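Local coordinates for protein pectate lyase (Bacillus subtilis, PDB 5AMV) that cleaves polygalacturonate, the backbone of pectin, by calcium-dependent elimination, leaving oligosaccharides with unsaturated non-reducing ends, at residues 207-212 and 301-306; 293-298 and 307-312. All blocks are in the same frame, centred on the assembly; numbering follows the deposited sequence. Where two conformers were deposited one is given.

Both interactions lie in the right-handed parallel beta-helix of this pectate lyase, their centres about 16 Å apart. Along the chain their segments alternate: 207-212 comes first, then 293-298, 301-306 and 307-312. Strand 287-296 therefore leads into the loop that supplies Tyr304 to interaction 1, and the same loop runs back through Ser307 of the glycan pocket into strand 310-312 for interaction 2. Where the two meet, Phe306 N approaches Ser298 O at 2.9 Å, probably as a hydrogen bond. Interaction 2 is buried between strands of the coil, whereas interaction 1 joins loops outside it, so one connection links the helix interior to the loops beside the substrate groove.

Interaction 1: residues 207-212 and 301-306; sequences PDSTSP and SSSYPF
Tyr304 holds CG anti to its own carbonyl carbon (chi1 -59°), and Asp208 does the same, which carries the phenol to the start of the 3-10 turn 208-210 and sets the carboxylate beside the ring. The phenol is gripped through its oxygen: Asp208 N donates to Tyr304 OH at 2.9 Å with an N-H...O angle of 159°. Tyr304 OH also makes a weak hydrogen bond with Asp203 OD2. The side chains of Asp208 and Tyr304 cross at about a right angle, their carboxylate and ring planes 60° apart. Asp208 OD2 comes in at the ring edge, near its plane, 3.5 Å from Tyr304 CE1. On the other ortho carbon the contact is apolar, Pro207 CB lying 4.0 Å from Tyr304 CE2. Within the turn, Thr210 OG1 donates to Pro207 O at 2.9 Å, nearly in line with the carbonyl bond. The Asp208 carboxylate is held by residues beyond these loops: OD1 is hydrogen-bonded to His222 ND1, and OD2 pairs with Lys218 in a salt bridge and with Gln220 in a hydrogen bond. A phenylalanine in place of Tyr304 would keep the ring but lose its oxygen, and would probably leave Asp208 N without its acceptor and remove the one hydrogen bond between the two segments. The side chain of Asp208 stands about 9 Å from that of Asp223, a calcium ligand, and about 9 Å from bound galacturonate. The arrangement is a loop-to-loop contact, a tyrosine hydroxyl accepting a backbone N-H at the start of a 3-10 turn, beside the substrate groove of a polysaccharide lyase family 1 beta-helix.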
loop_
_atom_site.group_PDB
_atom_site.type_symbol
_atom_site.label_atom_id
_atom_site.label_comp_id
_atom_site.label_asym_id
_atom_site.label_seq_id
_atom_site.Cartn_x
_atom_site.Cartn_y
_atom_site.Cartn_z
ATOM N N PRO A 207 1.055 10.482 13.085
ATOM C CA PRO A 207 0.019 9.463 13.236
ATOM C C PRO A 207 -1.396 10.052 13.180
ATOM O O PRO A 207 -1.633 11.231 13.560
ATOM C CB PRO A 207 0.327 8.839 14.609
ATOM C CG PRO A 207 1.031 9.989 15.394
ATOM C CD PRO A 207 1.839 10.717 14.328
ATOM N N ASP A 208 -2.341 9.237 12.723
ATOM C CA ASP A 208 -3.719 9.653 12.533
ATOM C C ASP A 208 -4.441 10.118 13.791
ATOM O O ASP A 208 -5.419 10.875 13.697
ATOM C CB ASP A 208 -4.532 8.514 11.927
ATOM C CG ASP A 208 -4.136 8.197 10.515
ATOM O OD1 ASP A 208 -3.339 8.963 9.943
ATOM O OD2 ASP A 208 -4.633 7.179 9.986
ATOM N N SER A 209 -3.962 9.653 14.952
ATOM C CA SER A 209 -4.582 9.982 16.247
ATOM C C SER A 209 -4.701 11.486 16.473
ATOM O O SER A 209 -5.587 11.930 17.194
ATOM C CB SER A 209 -3.782 9.347 17.389
ATOM O OG SER A 209 -2.446 9.817 17.371
ATOM N N THR A 210 -3.822 12.255 15.831
ATOM C CA THR A 210 -3.786 13.717 16.019
ATOM C C THR A 210 -4.742 14.476 15.103
ATOM O O THR A 210 -4.818 15.713 15.194
ATOM C CB THR A 210 -2.371 14.274 15.788
ATOM O OG1 THR A 210 -1.947 13.994 14.454
ATOM C CG2 THR A 210 -1.345 13.637 16.779
ATOM N N SER A 211 -5.442 13.767 14.216
ATOM C CA SER A 211 -6.359 14.412 13.267
ATOM C C SER A 211 -7.725 14.723 13.900
ATOM O O SER A 211 -8.283 13.893 14.635
ATOM C CB SER A 211 -6.509 13.546 12.002
ATOM O OG SER A 211 -5.258 13.455 11.324
ATOM N N PRO A 212 -8.281 15.915 13.610
ATOM C CA PRO A 212 -9.598 16.233 14.189
ATOM C C PRO A 212 -10.697 15.477 13.430
ATOM O O PRO A 212 -10.390 14.750 12.489
ATOM C CB PRO A 212 -9.706 17.746 13.986
ATOM C CG PRO A 212 -8.843 18.019 12.769
ATOM C CD PRO A 212 -7.744 16.996 12.765
ATOM N N SER A 301 -5.952 -0.317 21.451
ATOM C CA SER A 301 -4.922 0.720 21.447
ATOM C C SER A 301 -5.520 2.070 21.054
ATOM O O SER A 301 -6.472 2.169 20.286
ATOM C CB SER A 301 -3.742 0.346 20.565
ATOM O OG SER A 301 -4.179 0.043 19.269
ATOM N N SER A 302 -4.982 3.129 21.665
ATOM C CA SER A 302 -5.534 4.459 21.400
ATOM C C SER A 302 -5.109 4.918 20.007
ATOM O O SER A 302 -5.806 5.693 19.355
ATOM C CB SER A 302 -5.110 5.480 22.471
ATOM O OG SER A 302 -3.703 5.511 22.612
ATOM N N SER A 303 -3.967 4.436 19.545
ATOM C CA SER A 303 -3.556 4.686 18.180
ATOM C C SER A 303 -3.588 3.381 17.381
ATOM O O SER A 303 -3.087 2.332 17.843
ATOM C CB SER A 303 -2.181 5.336 18.129
ATOM O OG SER A 303 -2.197 6.581 18.810
ATOM N N TYR A 304 -4.190 3.462 16.209
ATOM C CA TYR A 304 -4.290 2.358 15.240
ATOM C C TYR A 304 -4.775 1.012 15.845
ATOM O O TYR A 304 -4.102 -0.007 15.691
ATOM C CB TYR A 304 -2.943 2.158 14.540
ATOM C CG TYR A 304 -2.451 3.407 13.801
ATOM C CD1 TYR A 304 -3.177 3.928 12.744
ATOM C CD2 TYR A 304 -1.261 4.057 14.191
ATOM C CE1 TYR A 304 -2.720 5.049 12.059
ATOM C CE2 TYR A 304 -0.794 5.176 13.517
ATOM C CZ TYR A 304 -1.517 5.671 12.459
ATOM O OH TYR A 304 -1.052 6.793 11.773
ATOM N N PRO A 305 -5.943 1.019 16.497
ATOM C CA PRO A 305 -6.481 -0.246 17.004
ATOM C C PRO A 305 -6.873 -1.190 15.864
ATOM O O PRO A 305 -7.397 -0.761 14.816
ATOM C CB PRO A 305 -7.727 0.190 17.790
ATOM C CG PRO A 305 -8.167 1.507 17.079
ATOM C CD PRO A 305 -6.813 2.171 16.834
ATOM N N PHE A 306 -6.598 -2.466 16.061
ATOM C CA PHE A 306 -6.885 -3.462 15.041
ATOM C C PHE A 306 -8.371 -3.584 14.789
ATOM O O PHE A 306 -9.161 -3.693 15.745
ATOM C CB PHE A 306 -6.395 -4.829 15.560
ATOM C CG PHE A 306 -6.633 -5.975 14.592
ATOM C CD1 PHE A 306 -7.821 -6.697 14.661
ATOM C CD2 PHE A 306 -5.651 -6.358 13.658
ATOM C CE1 PHE A 306 -8.076 -7.767 13.762
ATOM C CE2 PHE A 306 -5.890 -7.431 12.784
ATOM C CZ PHE A 306 -7.114 -8.113 12.827
#

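Interaction 2: residues 293-298 and 307-312; sequences NYYEGS and SYAWGI
A buried aromatic contact, an offset edge-to-face pair tied by a hydrogen bond, joins Tyr295 on strand 287-296 to Trp310 on strand 310-312, which belongs to a separate parallel sheet of the beta-helix. The indole turns its edge toward the phenol face, the Trp310 five-membered ring and the Tyr295 ring having centroids 5.3 Å apart and planes at 79°. Its leading atom is Trp310 NE1, which donates to Tyr295 OH at 2.9 Å. This bond is almost straight, with an N-H...O angle of 176°, and the oxygen lies in the indole plane. Trp310 NE1 reaches the phenol ring obliquely, 3.4 Å from Tyr295 CZ, next to the oxygen it binds; the straight bond fixes the turn of the indole against the phenol. With Trp310 CG anti to the carbonyl carbon (chi1 -50°), the indole leans toward Tyr295, and its second torsion brings NE1 to the front. Ala309 adds a methyl group over one face of the phenol, Ala309 CB standing 3.9 Å from Tyr295 CD2. Tyr273 meets the Tyr295 ring nearly parallel, in keeping with the alignment of residues on successive coils. Trp310 also touches Pro281, Ala320 and Ile336, so the pair is enclosed by neighbouring turns. Such an edge-to-face pair, hydrogen-bonded from one sheet to another, belongs to the filled interior of the pectate lyase parallel beta-helix.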
loop_
_atom_site.group_PDB
_atom_site.type_symbol
_atom_site.label_atom_id
_atom_site.label_comp_id
_atom_site.label_asym_id
_atom_site.label_seq_id
_atom_site.Cartn_x
_atom_site.Cartn_y
_atom_site.Cartn_z
ATOM N N ASN A 293 2.397 -14.589 6.646
ATOM C CA ASN A 293 2.422 -13.208 7.123
ATOM C C ASN A 293 2.135 -13.211 8.612
ATOM O O ASN A 293 1.497 -14.140 9.133
ATOM C CB ASN A 293 1.414 -12.354 6.338
ATOM C CG ASN A 293 1.697 -12.336 4.856
ATOM O OD1 ASN A 293 2.665 -11.724 4.381
ATOM N ND2 ASN A 293 0.900 -13.083 4.094
ATOM N N TYR A 294 2.589 -12.159 9.301
ATOM C CA TYR A 294 2.462 -12.064 10.742
ATOM C C TYR A 294 1.732 -10.746 11.026
ATOM O O TYR A 294 2.171 -9.695 10.543
ATOM C CB TYR A 294 3.816 -12.062 11.434
ATOM C CG TYR A 294 3.654 -11.953 12.924
ATOM C CD1 TYR A 294 2.958 -12.940 13.647
ATOM C CD2 TYR A 294 4.198 -10.867 13.613
ATOM C CE1 TYR A 294 2.800 -12.858 14.989
ATOM C CE2 TYR A 294 4.042 -10.761 15.017
ATOM C CZ TYR A 294 3.335 -11.763 15.689
ATOM O OH TYR A 294 3.184 -11.647 17.044
ATOM N N TYR A 295 0.620 -10.829 11.748
ATOM C CA TYR A 295 -0.209 -9.652 12.053
ATOM C C TYR A 295 -0.241 -9.524 13.559
ATOM O O TYR A 295 -0.496 -10.519 14.290
ATOM C CB TYR A 295 -1.669 -9.834 11.520
ATOM C CG TYR A 295 -1.761 -10.263 10.064
ATOM C CD1 TYR A 295 -1.492 -11.580 9.704
ATOM C CD2 TYR A 295 -2.088 -9.337 9.060
ATOM C CE1 TYR A 295 -1.559 -11.997 8.363
ATOM C CE2 TYR A 295 -2.133 -9.751 7.701
ATOM C CZ TYR A 295 -1.878 -11.076 7.393
ATOM O OH TYR A 295 -1.908 -11.545 6.091
ATOM N N GLU A 296 -0.017 -8.304 14.078
ATOM C CA GLU A 296 0.001 -8.126 15.546
ATOM C C GLU A 296 -0.528 -6.751 15.879
ATOM O O GLU A 296 -0.238 -5.777 15.179
ATOM C CB GLU A 296 1.410 -8.282 16.136
ATOM C CG GLU A 296 2.481 -7.460 15.353
ATOM C CD GLU A 296 3.824 -7.403 16.077
ATOM O OE1 GLU A 296 3.878 -7.374 17.337
ATOM O OE2 GLU A 296 4.831 -7.306 15.377
ATOM N N GLY A 297 -1.316 -6.678 16.943
ATOM C CA GLY A 297 -1.917 -5.417 17.349
ATOM C C GLY A 297 -2.849 -5.614 18.495
ATOM O O GLY A 297 -2.872 -6.685 19.110
ATOM N N SER A 298 -3.616 -4.578 18.795
ATOM C CA SER A 298 -4.526 -4.595 19.915
ATOM C C SER A 298 -5.819 -3.906 19.490
ATOM O O SER A 298 -5.791 -2.855 18.836
ATOM C CB SER A 298 -3.923 -3.796 21.081
ATOM O OG SER A 298 -4.957 -3.531 22.025
ATOM N N SER A 307 -8.758 -3.633 13.499
ATOM C CA SER A 307 -10.147 -3.895 13.122
ATOM C C SER A 307 -10.250 -5.280 12.450
ATOM O O SER A 307 -10.967 -6.173 12.924
ATOM C CB SER A 307 -10.643 -2.779 12.178
ATOM O OG SER A 307 -12.027 -2.858 11.913
ATOM N N TYR A 308 -9.538 -5.462 11.345
ATOM C CA TYR A 308 -9.515 -6.764 10.682
ATOM C C TYR A 308 -8.243 -6.916 9.871
ATOM O O TYR A 308 -7.607 -5.904 9.556
ATOM C CB TYR A 308 -10.759 -6.981 9.810
ATOM C CG TYR A 308 -10.825 -6.140 8.527
ATOM C CD1 TYR A 308 -10.206 -6.595 7.356
ATOM C CD2 TYR A 308 -11.531 -4.892 8.486
ATOM C CE1 TYR A 308 -10.257 -5.820 6.161
ATOM C CE2 TYR A 308 -11.595 -4.122 7.296
ATOM C CZ TYR A 308 -10.986 -4.633 6.143
ATOM O OH TYR A 308 -11.063 -3.937 4.940
ATOM N N ALA A 309 -7.885 -8.163 9.528
ATOM C CA ALA A 309 -6.747 -8.412 8.654
ATOM C C ALA A 309 -7.172 -8.516 7.187
ATOM O O ALA A 309 -6.870 -7.627 6.374
ATOM C CB ALA A 309 -5.999 -9.697 9.097
ATOM N N TRP A 310 -7.917 -9.575 6.843
ATOM C CA TRP A 310 -8.299 -9.814 5.434
ATOM C C TRP A 310 -9.677 -9.264 5.113
ATOM O O TRP A 310 -10.628 -9.498 5.850
ATOM C CB TRP A 310 -8.221 -11.305 5.044
ATOM C CG TRP A 310 -6.950 -11.907 5.419
ATOM C CD1 TRP A 310 -5.699 -11.293 5.419
ATOM C CD2 TRP A 310 -6.737 -13.253 5.890
ATOM N NE1 TRP A 310 -4.745 -12.176 5.887
ATOM C CE2 TRP A 310 -5.342 -13.379 6.172
ATOM C CE3 TRP A 310 -7.592 -14.358 6.127
ATOM C CZ2 TRP A 310 -4.774 -14.560 6.663
ATOM C CZ3 TRP A 310 -7.000 -15.555 6.621
ATOM C CH2 TRP A 310 -5.613 -15.627 6.891
ATOM N N GLY A 311 -9.791 -8.527 4.014
ATOM C CA GLY A 311 -11.097 -7.946 3.661
ATOM C C GLY A 311 -11.608 -8.727 2.480
ATOM O O GLY A 311 -11.012 -8.697 1.393
ATOM N N ILE A 312 -12.704 -9.461 2.702
ATOM C CA ILE A 312 -13.272 -10.326 1.657
ATOM C C ILE A 312 -14.249 -9.508 0.830
ATOM O O ILE A 312 -15.439 -9.393 1.182
ATOM C CB ILE A 312 -13.983 -11.562 2.292
ATOM C CG1 ILE A 312 -13.122 -12.207 3.398
ATOM C CG2 ILE A 312 -14.345 -12.583 1.212
ATOM C CD1 ILE A 312 -11.653 -12.500 3.026
#